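Inactive glucansucrase (Lactobacillus reuteri, PDB 5JBD) is an inactive relative of the glucansucrases, a calcium-bound member of glycoside hydrolase family 70 with a parallel-stranded barrel of the TIM type. Local coordinates at residues A[365-369]-A[370-374]; A[416-420]-A[421-425]; A[626-630]-A[631-635]; A[834-837]-A[838-842]. All blocks are in the same frame, centred on the assembly; numbering follows the deposited sequence. Where two conformers were deposited one is given.

In the fold
All four contacts are local and follow one another along the chain, so none encloses or crosses another. Contact 1 closes the turn from helix 364-367 to strand 375-376, at the edge of the antiparallel sheet that includes strand 501-505. Contact 2 joins the loop after helix 392-406 to the start of helix 420-434. Contact 3 folds the loop between strand 612-618 and helix 645-648, beside helix 310-315. Contact 4 forms the turn into strand 841-845 of the six-stranded antiparallel sheet. The centres of contacts 1 and 3 lie about 24 Å apart, on the same side of the chain's centre. Contacts 1 and 4 lie on opposite sides, with centres about 44 Å apart.

Contact 1 (A[365-369]-A[370-374]); sequences LITNS and IVNRQ
Ile366 and Arg373 meet where the chain leaves helix 364-367 and doubles back toward strand 375-376. Arg373 N donates to Ile366 O at 3.0 Å, nearly straight at 172°. The tight part lies around Ser369. With OG anti to its backbone N (chi1 159°), the hydroxyl sits inside the turn. There it accepts from Val371 N at 3.1 Å and from Arg373 NH1 at 3.0 Å. It also bonds to Asp342. One face of the guanidinium lies over Val371 CB, and water 1 lies in its plane at the edge and accepts from NH1. Arg373 NE reaches Lys457 O. Ile366 CG2, buried, rests on Gln374 N at 3.4 Å.

The other side is looser. Thr367 and Asn372 run side by side, with Thr367 CG2 3.9 Å from Asn372 ND2. Water 2 joins ND2 to Thr367 O. Asn372 OD1 accepts from Gln374 N at 3.0 Å, which makes an Asx turn. Thr367, Asn372 and Gln374 are exposed. The bonds to Ser369 OG thus hold the inner side of the turn, where Val371 and Arg373 are buried, and link it to Asp342. Glu345, in a long, weak ion pair with Arg373 NH1, may favour the positive charge of Arg373.

Contact 2 (A[416-420]-A[421-425]); sequences SAYKV and EYANQ
The entry into helix 420-434 is formed here, where the loop after helix 392-406 turns into the first helical residues. Lys419 meets Tyr422 across this junction. Tyr422 N donates to Lys419 O at 3.0 Å, but the bond is bent, 141° at the hydrogen. Asn424 N donates to Val420 O at 3.0 Å, the i to i+4 bond of the first helical turn.

The side chains of Lys419 and Tyr422 cross obliquely. Lys419 CB lies over one face of the ring, 4.0 Å from its centroid and 17° off the normal, a CH-pi contact. The aliphatic chain then runs on across the ring toward its hydroxyl, with Lys419 CD 3.6 Å from Tyr422 OH. Tyr422 CG is anti to its carbonyl carbon (chi1 -54°), which carries the ring back along the preceding loop. At the ring edge, Tyr422 CE2 lies 3.6 Å from Ala417 O. The Tyr422 ring also meets that of His407.

On another side, Tyr418 OH reaches Ala423 CB at 3.5 Å. The Tyr418 ring makes a cation-pi contact with Arg702, and it touches Ile403 of helix 392-406. Lys419 thus lends its methylene groups to the Tyr422 ring, while its amine leads away from the helix. Backbone bonds start the helix, and the side chains add CH-pi and van der Waals packing, with no salt bridge between Lys419 and Glu421.

Contact 3 (A[626-630]-A[631-635]); sequences VTTNA and SDVVA
Asn629 and Asp632 close a short 3-10 turn in the loop between strand 612-618 and helix 645-648. The hydrogen bond that defines it runs from Asp632 N to Asn629 O, at 3.0 Å and 157°. Ala630 and Ser631 fill the middle of the turn with helical backbone angles.

Two waters extend the polar contacts. Water 3 accepts from Asn629 N and donates to Asp632 OD2 at 2.9 Å, so it links the carboxylate back to the start of the turn. Water 4 donates to both Ala630 O and Val633 O and spans the exit.

The side chains add van der Waals contacts. Asp632 CB lies 3.5 Å from Asn629 O, and Asp632 OD2 lies 3.9 Å from Asn629 CB. Thr628 and Val633 pack against each other, and both also touch helix 645-648. Ala630 is buried and faces Pro310, Gln311 and Asn314 of helix 310-315, while Asn629 and Asp632 are exposed.

The branches of Val633 do different work. CG1, anti to the carbonyl carbon (chi1 -64°), meets Thr628 CG2 at 3.9 Å. CG2 sits close against the backbone, 3.2 Å from Ala630 O.

Contact 4 (A[834-837]-A[838-842]); sequences NKWS and AKYQN
Trp836 and Tyr840 cross at about a right angle, and they meet edge-on through a methylene. Tyr840 CB lies near the plane of the indole, 4.0 Å from Trp836 CE3. One face of the Tyr840 ring carries Lys839 CG, 4.0 Å above its centre. At the edge of that ring, Tyr840 CE2 is 4.4 Å from Lys835 O.

The turn between the two rings is a short 3-10 segment. Tyr840 N donates to Ser837 O at 3.1 Å and 156°. Gln841 N follows with a bond to Ala838 O. Ser837 OG lies between its backbone N and carbonyl carbon (chi1 73°), which brings it 3.7 Å from Lys839 CG. Water 5 lies 2.6 Å from this OG and accepts from Lys839 N. The side chain of Gln841 passes by Ser837 O, but its amide is held by Asn242 and Thr790 O.

The turn feeds strand 841-845, which lies between strands 242-244 and 193-197 in the antiparallel sheet. Ala838 packs on Phe196 and on Val762 of strand 758-767. On the opposite flank of the turn, Trp836 and Tyr840 rest on helix 249-263, through Glu254 and through Val250 and Val251.

Contact 1 (A[365-369]-A[370-374])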
loop_
_atom_site.group_PDB
_atom_site.type_symbol
_atom_site.label_atom_id
_atom_site.label_comp_id
_atom_site.label_asym_id
_atom_site.label_seq_id
_atom_site.Cartn_x
_atom_site.Cartn_y
_atom_site.Cartn_z
ATOM N N LEU A 365 15.841 -0.889 -23.996
ATOM C CA LEU A 365 14.615 -1.713 -24.060
ATOM C C LEU A 365 14.890 -3.202 -24.355
ATOM O O LEU A 365 14.084 -4.071 -24.016
ATOM C CB LEU A 365 13.653 -1.159 -25.114
ATOM C CG LEU A 365 13.119 0.262 -24.874
ATOM C CD1 LEU A 365 12.535 0.867 -26.133
ATOM C CD2 LEU A 365 12.094 0.265 -23.754
ATOM N N ILE A 366 16.027 -3.482 -24.986
ATOM C CA ILE A 366 16.417 -4.825 -25.335
ATOM C C ILE A 366 17.000 -5.550 -24.126
ATOM O O ILE A 366 16.661 -6.707 -23.871
ATOM C CB ILE A 366 17.470 -4.829 -26.483
ATOM C CG1 ILE A 366 16.928 -4.113 -27.724
ATOM C CG2 ILE A 366 17.849 -6.265 -26.848
ATOM C CD1 ILE A 366 17.948 -3.832 -28.815
ATOM N N THR A 367 17.861 -4.857 -23.380
ATOM C CA THR A 367 18.694 -5.489 -22.357
ATOM C C THR A 367 18.292 -5.247 -20.889
ATOM O O THR A 367 18.610 -6.068 -20.030
ATOM C CB THR A 367 20.136 -4.984 -22.494
ATOM O OG1 THR A 367 20.145 -3.560 -22.389
ATOM C CG2 THR A 367 20.718 -5.367 -23.850
ATOM N N ASN A 368 17.619 -4.128 -20.593
ATOM C CA ASN A 368 17.461 -3.678 -19.191
ATOM C C ASN A 368 16.083 -4.058 -18.637
ATOM O O ASN A 368 15.210 -3.219 -18.392
ATOM C CB ASN A 368 17.806 -2.190 -19.068
ATOM C CG ASN A 368 19.278 -1.903 -19.391
ATOM O OD1 ASN A 368 20.054 -2.808 -19.718
ATOM N ND2 ASN A 368 19.669 -0.645 -19.282
ATOM N N SER A 369 15.930 -5.370 -18.487
ATOM C CA SER A 369 14.737 -6.033 -17.978
ATOM C C SER A 369 15.193 -7.349 -17.386
ATOM O O SER A 369 16.313 -7.791 -17.661
ATOM C CB SER A 369 13.748 -6.261 -19.120
ATOM O OG SER A 369 12.809 -7.263 -18.852
ATOM N N ILE A 370 14.345 -7.996 -16.592
ATOM C CA ILE A 370 14.635 -9.371 -16.133
ATOM C C ILE A 370 14.766 -10.367 -17.319
ATOM O O ILE A 370 15.381 -11.410 -17.161
ATOM C CB ILE A 370 13.603 -9.863 -15.076
ATOM C CG1 ILE A 370 14.189 -10.986 -14.203
ATOM C CG2 ILE A 370 12.268 -10.266 -15.718
ATOM C CD1 ILE A 370 15.279 -10.525 -13.260
ATOM N N VAL A 371 14.201 -10.034 -18.487
ATOM C CA VAL A 371 14.401 -10.796 -19.730
ATOM C C VAL A 371 15.134 -9.977 -20.818
ATOM O O VAL A 371 14.700 -8.873 -21.187
ATOM C CB VAL A 371 13.046 -11.250 -20.319
ATOM C CG1 VAL A 371 13.252 -12.282 -21.424
ATOM C CG2 VAL A 371 12.132 -11.801 -19.210
ATOM N N ASN A 372 16.231 -10.540 -21.342
ATOM C CA ASN A 372 16.918 -9.989 -22.515
ATOM C C ASN A 372 16.127 -10.404 -23.744
ATOM O O ASN A 372 15.857 -11.587 -23.919
ATOM C CB ASN A 372 18.354 -10.512 -22.590
ATOM C CG ASN A 372 19.107 -9.981 -23.798
ATOM O OD1 ASN A 372 18.766 -10.290 -24.937
ATOM N ND2 ASN A 372 20.126 -9.192 -23.559
ATOM N N ARG A 373 15.733 -9.442 -24.577
ATOM C CA ARG A 373 14.844 -9.731 -25.701
ATOM C C ARG A 373 15.509 -9.461 -27.068
ATOM O O ARG A 373 14.827 -9.222 -28.057
ATOM C CB ARG A 373 13.527 -8.961 -25.551
ATOM C CG ARG A 373 12.710 -9.405 -24.348
ATOM C CD ARG A 373 11.360 -8.682 -24.241
ATOM N NE ARG A 373 10.546 -9.262 -23.161
ATOM C CZ ARG A 373 10.592 -8.897 -21.875
ATOM N NH1 ARG A 373 11.397 -7.914 -21.460
ATOM N NH2 ARG A 373 9.833 -9.524 -20.987
ATOM N N GLN A 374 16.836 -9.513 -27.119
ATOM C CA GLN A 374 17.560 -9.388 -28.385
ATOM C C GLN A 374 17.073 -10.441 -29.373
ATOM O O GLN A 374 16.739 -10.124 -30.502
ATOM C CB GLN A 374 19.072 -9.519 -28.185
ATOM C CG GLN A 374 19.886 -9.184 -29.433
ATOM C CD GLN A 374 20.118 -7.710 -29.585
ATOM O OE1 GLN A 374 20.697 -7.082 -28.699
ATOM N NE2 GLN A 374 19.702 -7.143 -30.727
HETATM O O HOH W 1 13.631 -6.632 -22.758
HETATM O O HOH W 2 20.225 -8.370 -20.779
#

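Contact 2 (A[416-420]-A[421-425])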
loop_
_atom_site.group_PDB
_atom_site.type_symbol
_atom_site.label_atom_id
_atom_site.label_comp_id
_atom_site.label_asym_id
_atom_site.label_seq_id
_atom_site.Cartn_x
_atom_site.Cartn_y
_atom_site.Cartn_z
ATOM N N SER A 416 1.417 15.521 8.383
ATOM C CA SER A 416 0.223 16.142 8.983
ATOM C C SER A 416 -0.238 17.456 8.326
ATOM O O SER A 416 -1.383 17.858 8.521
ATOM C CB SER A 416 0.439 16.350 10.481
ATOM O OG SER A 416 1.480 17.259 10.720
ATOM N N ALA A 417 0.620 18.106 7.534
ATOM C CA ALA A 417 0.236 19.333 6.809
ATOM C C ALA A 417 -0.292 19.071 5.386
ATOM O O ALA A 417 -0.565 20.020 4.642
ATOM C CB ALA A 417 1.402 20.316 6.779
ATOM N N TYR A 418 -0.425 17.797 5.005
ATOM C CA TYR A 418 -1.056 17.427 3.735
ATOM C C TYR A 418 -2.495 17.929 3.721
ATOM O O TYR A 418 -3.213 17.767 4.709
ATOM C CB TYR A 418 -1.030 15.895 3.541
ATOM C CG TYR A 418 -1.595 15.403 2.224
ATOM C CD1 TYR A 418 -2.958 15.166 2.072
ATOM C CD2 TYR A 418 -0.758 15.142 1.125
ATOM C CE1 TYR A 418 -3.484 14.703 0.866
ATOM C CE2 TYR A 418 -1.274 14.685 -0.082
ATOM C CZ TYR A 418 -2.632 14.457 -0.210
ATOM O OH TYR A 418 -3.156 13.997 -1.395
ATOM N N LYS A 419 -2.910 18.496 2.596
ATOM C CA LYS A 419 -4.298 18.890 2.377
ATOM C C LYS A 419 -4.785 18.357 1.031
ATOM O O LYS A 419 -4.078 18.459 0.028
ATOM C CB LYS A 419 -4.435 20.410 2.410
ATOM C CG LYS A 419 -4.131 21.026 3.769
ATOM C CD LYS A 419 -4.275 22.549 3.735
ATOM C CE LYS A 419 -4.588 23.144 5.105
ATOM N NZ LYS A 419 -3.744 22.580 6.203
ATOM N N VAL A 420 -5.993 17.787 1.017
ATOM C CA VAL A 420 -6.630 17.314 -0.227
ATOM C C VAL A 420 -6.667 18.406 -1.316
ATOM O O VAL A 420 -6.530 18.100 -2.505
ATOM C CB VAL A 420 -8.041 16.696 0.042
ATOM C CG1 VAL A 420 -9.055 17.758 0.474
ATOM C CG2 VAL A 420 -8.561 15.936 -1.173
ATOM N N GLU A 421 -6.796 19.677 -0.911
ATOM C CA GLU A 421 -6.855 20.789 -1.866
ATOM C C GLU A 421 -5.580 20.839 -2.748
ATOM O O GLU A 421 -5.646 21.206 -3.925
ATOM C CB GLU A 421 -7.068 22.147 -1.159
ATOM C CG GLU A 421 -8.464 22.411 -0.532
ATOM C CD GLU A 421 -8.818 21.497 0.644
ATOM O OE1 GLU A 421 -7.921 21.206 1.473
ATOM O OE2 GLU A 421 -9.999 21.082 0.754
ATOM N N TYR A 422 -4.430 20.447 -2.191
ATOM C CA TYR A 422 -3.180 20.398 -2.977
ATOM C C TYR A 422 -3.240 19.312 -4.066
ATOM O O TYR A 422 -2.783 19.526 -5.185
ATOM C CB TYR A 422 -1.968 20.135 -2.084
ATOM C CG TYR A 422 -1.760 21.064 -0.906
ATOM C CD1 TYR A 422 -2.137 22.413 -0.954
ATOM C CD2 TYR A 422 -1.145 20.600 0.256
ATOM C CE1 TYR A 422 -1.917 23.255 0.131
ATOM C CE2 TYR A 422 -0.927 21.432 1.349
ATOM C CZ TYR A 422 -1.306 22.760 1.279
ATOM O OH TYR A 422 -1.092 23.571 2.369
ATOM N N ALA A 423 -3.791 18.146 -3.719
ATOM C CA ALA A 423 -3.994 17.063 -4.691
ATOM C C ALA A 423 -4.923 17.489 -5.820
ATOM O O ALA A 423 -4.662 17.181 -6.987
ATOM C CB ALA A 423 -4.530 15.801 -4.016
ATOM N N ASN A 424 -6.008 18.198 -5.473
ATOM C CA ASN A 424 -6.959 18.672 -6.481
ATOM C C ASN A 424 -6.291 19.621 -7.469
ATOM O O ASN A 424 -6.562 19.553 -8.679
ATOM C CB ASN A 424 -8.155 19.394 -5.829
ATOM C CG ASN A 424 -9.010 18.478 -4.986
ATOM O OD1 ASN A 424 -9.020 17.257 -5.167
ATOM N ND2 ASN A 424 -9.753 19.066 -4.051
ATOM N N GLN A 425 -5.445 20.512 -6.937
ATOM C CA GLN A 425 -4.666 21.436 -7.737
ATOM C C GLN A 425 -3.692 20.647 -8.621
ATOM O O GLN A 425 -3.579 20.912 -9.808
ATOM C CB GLN A 425 -3.885 22.404 -6.834
ATOM C CG GLN A 425 -3.014 23.410 -7.582
ATOM C CD GLN A 425 -2.088 24.201 -6.670
ATOM O OE1 GLN A 425 -2.360 24.376 -5.481
ATOM N NE2 GLN A 425 -0.981 24.676 -7.224
#

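Contact 3 (A[626-630]-A[631-635])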
loop_
_atom_site.group_PDB
_atom_site.type_symbol
_atom_site.label_atom_id
_atom_site.label_comp_id
_atom_site.label_asym_id
_atom_site.label_seq_id
_atom_site.Cartn_x
_atom_site.Cartn_y
_atom_site.Cartn_z
ATOM N N VAL A 626 -4.724 -16.066 -30.897
ATOM C CA VAL A 626 -3.491 -16.853 -30.839
ATOM C C VAL A 626 -3.155 -17.361 -29.433
ATOM O O VAL A 626 -2.030 -17.793 -29.198
ATOM C CB VAL A 626 -2.272 -16.090 -31.424
ATOM C CG1 VAL A 626 -2.432 -15.908 -32.935
ATOM C CG2 VAL A 626 -2.041 -14.759 -30.714
ATOM N N THR A 627 -4.123 -17.306 -28.508
ATOM C CA THR A 627 -3.979 -17.932 -27.197
ATOM C C THR A 627 -3.411 -19.339 -27.322
ATOM O O THR A 627 -3.885 -20.121 -28.121
ATOM C CB THR A 627 -5.339 -18.008 -26.474
ATOM O OG1 THR A 627 -5.806 -16.681 -26.222
ATOM C CG2 THR A 627 -5.230 -18.741 -25.128
ATOM N N THR A 628 -2.370 -19.631 -26.545
ATOM C CA THR A 628 -1.855 -20.987 -26.412
ATOM C C THR A 628 -2.454 -21.615 -25.141
ATOM O O THR A 628 -2.369 -21.019 -24.070
ATOM C CB THR A 628 -0.317 -20.997 -26.369
ATOM O OG1 THR A 628 0.184 -20.538 -27.623
ATOM C CG2 THR A 628 0.227 -22.396 -26.113
ATOM N N ASN A 629 -3.075 -22.791 -25.278
ATOM C CA ASN A 629 -3.710 -23.471 -24.138
ATOM C C ASN A 629 -2.630 -24.113 -23.256
ATOM O O ASN A 629 -1.649 -24.681 -23.760
ATOM C CB ASN A 629 -4.742 -24.519 -24.586
ATOM C CG ASN A 629 -5.923 -23.918 -25.359
ATOM O OD1 ASN A 629 -6.428 -24.543 -26.298
ATOM N ND2 ASN A 629 -6.365 -22.710 -24.985
ATOM N N ALA A 630 -2.793 -23.980 -21.944
ATOM C CA ALA A 630 -1.808 -24.485 -20.982
ATOM C C ALA A 630 -1.630 -26.010 -21.012
ATOM O O ALA A 630 -0.582 -26.503 -20.606
ATOM C CB ALA A 630 -2.163 -24.016 -19.568
ATOM N N SER A 631 -2.645 -26.742 -21.480
ATOM C CA SER A 631 -2.543 -28.195 -21.657
ATOM C C SER A 631 -1.526 -28.585 -22.733
ATOM O O SER A 631 -1.078 -29.724 -22.769
ATOM C CB SER A 631 -3.914 -28.809 -21.988
ATOM O OG SER A 631 -4.398 -28.369 -23.248
ATOM N N ASP A 632 -1.159 -27.635 -23.605
ATOM C CA ASP A 632 -0.235 -27.889 -24.729
ATOM C C ASP A 632 1.210 -27.417 -24.543
ATOM O O ASP A 632 2.002 -27.467 -25.501
ATOM C CB ASP A 632 -0.816 -27.262 -26.007
ATOM C CG ASP A 632 -2.165 -27.849 -26.376
ATOM O OD1 ASP A 632 -2.378 -29.061 -26.143
ATOM O OD2 ASP A 632 -3.022 -27.099 -26.872
ATOM N N VAL A 633 1.573 -26.979 -23.337
ATOM C CA VAL A 633 2.948 -26.551 -23.080
ATOM C C VAL A 633 3.623 -27.584 -22.195
ATOM O O VAL A 633 2.966 -28.482 -21.676
ATOM C CB VAL A 633 3.025 -25.145 -22.443
ATOM C CG1 VAL A 633 2.486 -24.111 -23.420
ATOM C CG2 VAL A 633 2.282 -25.077 -21.105
ATOM N N VAL A 634 4.935 -27.449 -22.035
ATOM C CA VAL A 634 5.708 -28.396 -21.228
ATOM C C VAL A 634 5.302 -28.233 -19.767
ATOM O O VAL A 634 5.159 -27.109 -19.296
ATOM C CB VAL A 634 7.232 -28.187 -21.410
ATOM C CG1 VAL A 634 8.037 -29.046 -20.425
ATOM C CG2 VAL A 634 7.637 -28.498 -22.855
ATOM N N ALA A 635 5.079 -29.347 -19.071
ATOM C CA ALA A 635 4.799 -29.321 -17.639
ATOM C C ALA A 635 6.044 -29.818 -16.923
ATOM O O ALA A 635 6.723 -30.724 -17.398
ATOM C CB ALA A 635 3.609 -30.187 -17.304
HETATM O O HOH W 3 -2.952 -24.217 -27.491
HETATM O O HOH W 4 0.940 -28.601 -19.682
#

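Contact 4 (A[834-837]-A[838-842])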
loop_
_atom_site.group_PDB
_atom_site.type_symbol
_atom_site.label_atom_id
_atom_site.label_comp_id
_atom_site.label_asym_id
_atom_site.label_seq_id
_atom_site.Cartn_x
_atom_site.Cartn_y
_atom_site.Cartn_z
ATOM N N ASN A 834 -8.854 -13.622 17.116
ATOM C CA ASN A 834 -10.156 -12.944 17.098
ATOM C C ASN A 834 -10.005 -11.429 17.182
ATOM O O ASN A 834 -10.946 -10.689 16.867
ATOM C CB ASN A 834 -11.049 -13.451 18.235
ATOM C CG ASN A 834 -10.499 -13.121 19.613
ATOM O OD1 ASN A 834 -9.412 -13.551 19.978
ATOM N ND2 ASN A 834 -11.256 -12.344 20.381
ATOM N N LYS A 835 -8.832 -10.985 17.634
ATOM C CA LYS A 835 -8.560 -9.579 17.867
ATOM C C LYS A 835 -7.062 -9.343 17.760
ATOM O O LYS A 835 -6.300 -10.077 18.365
ATOM C CB LYS A 835 -9.025 -9.221 19.273
ATOM C CG LYS A 835 -8.851 -7.759 19.643
ATOM C CD LYS A 835 -9.524 -7.399 20.977
ATOM C CE LYS A 835 -11.039 -7.195 20.870
ATOM N NZ LYS A 835 -11.527 -6.449 19.653
ATOM N N TRP A 836 -6.648 -8.336 16.989
ATOM C CA TRP A 836 -5.226 -7.978 16.857
ATOM C C TRP A 836 -4.782 -7.189 18.083
ATOM O O TRP A 836 -5.555 -6.424 18.647
ATOM C CB TRP A 836 -4.953 -7.168 15.564
ATOM C CG TRP A 836 -5.245 -7.956 14.319
ATOM C CD1 TRP A 836 -6.397 -7.940 13.587
ATOM C CD2 TRP A 836 -4.383 -8.907 13.689
ATOM N NE1 TRP A 836 -6.310 -8.829 12.544
ATOM C CE2 TRP A 836 -5.081 -9.432 12.576
ATOM C CE3 TRP A 836 -3.093 -9.372 13.963
ATOM C CZ2 TRP A 836 -4.515 -10.395 11.718
ATOM C CZ3 TRP A 836 -2.526 -10.334 13.113
ATOM C CH2 TRP A 836 -3.240 -10.837 12.009
ATOM N N SER A 837 -3.537 -7.390 18.488
ATOM C CA SER A 837 -2.904 -6.593 19.537
ATOM C C SER A 837 -1.379 -6.657 19.336
ATOM O O SER A 837 -0.911 -7.328 18.411
ATOM C CB SER A 837 -3.325 -7.096 20.921
ATOM O OG SER A 837 -2.713 -8.332 21.233
ATOM N N ALA A 838 -0.619 -5.972 20.196
ATOM C CA ALA A 838 0.822 -5.773 19.991
ATOM C C ALA A 838 1.633 -7.061 19.939
ATOM O O ALA A 838 2.649 -7.128 19.230
ATOM C CB ALA A 838 1.390 -4.855 21.059
ATOM N N LYS A 839 1.191 -8.088 20.665
ATOM C CA LYS A 839 1.908 -9.360 20.666
ATOM C C LYS A 839 2.041 -9.986 19.270
ATOM O O LYS A 839 2.952 -10.778 19.061
ATOM C CB LYS A 839 1.291 -10.359 21.651
ATOM C CG LYS A 839 -0.044 -10.952 21.252
ATOM C CD LYS A 839 -0.584 -11.812 22.393
ATOM C CE LYS A 839 -1.865 -12.523 22.000
ATOM N NZ LYS A 839 -2.491 -13.214 23.165
ATOM N N TYR A 840 1.155 -9.612 18.335
ATOM C CA TYR A 840 1.212 -10.064 16.944
ATOM C C TYR A 840 1.834 -9.047 15.968
ATOM O O TYR A 840 1.697 -9.206 14.739
ATOM C CB TYR A 840 -0.205 -10.430 16.463
ATOM C CG TYR A 840 -0.835 -11.594 17.176
ATOM C CD1 TYR A 840 -0.142 -12.797 17.344
ATOM C CD2 TYR A 840 -2.134 -11.510 17.686
ATOM C CE1 TYR A 840 -0.720 -13.863 17.997
ATOM C CE2 TYR A 840 -2.719 -12.580 18.348
ATOM C CZ TYR A 840 -2.011 -13.751 18.498
ATOM O OH TYR A 840 -2.571 -14.827 19.149
ATOM N N GLN A 841 2.529 -8.036 16.498
ATOM C CA GLN A 841 3.029 -6.896 15.709
ATOM C C GLN A 841 4.510 -6.633 15.996
ATOM O O GLN A 841 4.973 -6.817 17.134
ATOM C CB GLN A 841 2.207 -5.637 16.031
ATOM C CG GLN A 841 0.744 -5.780 15.652
ATOM C CD GLN A 841 -0.133 -4.647 16.162
ATOM O OE1 GLN A 841 0.321 -3.524 16.390
ATOM N NE2 GLN A 841 -1.414 -4.942 16.314
ATOM N N ASN A 842 5.232 -6.210 14.957
ATOM C CA ASN A 842 6.655 -5.873 15.059
ATOM C C ASN A 842 6.878 -4.462 15.571
ATOM O O ASN A 842 7.882 -4.202 16.236
ATOM C CB ASN A 842 7.346 -5.965 13.681
ATOM C CG ASN A 842 7.518 -7.392 13.184
ATOM O OD1 ASN A 842 7.421 -7.649 11.963
ATOM N ND2 ASN A 842 7.794 -8.310 14.078
HETATM O O HOH W 5 -0.717 -7.710 22.819
#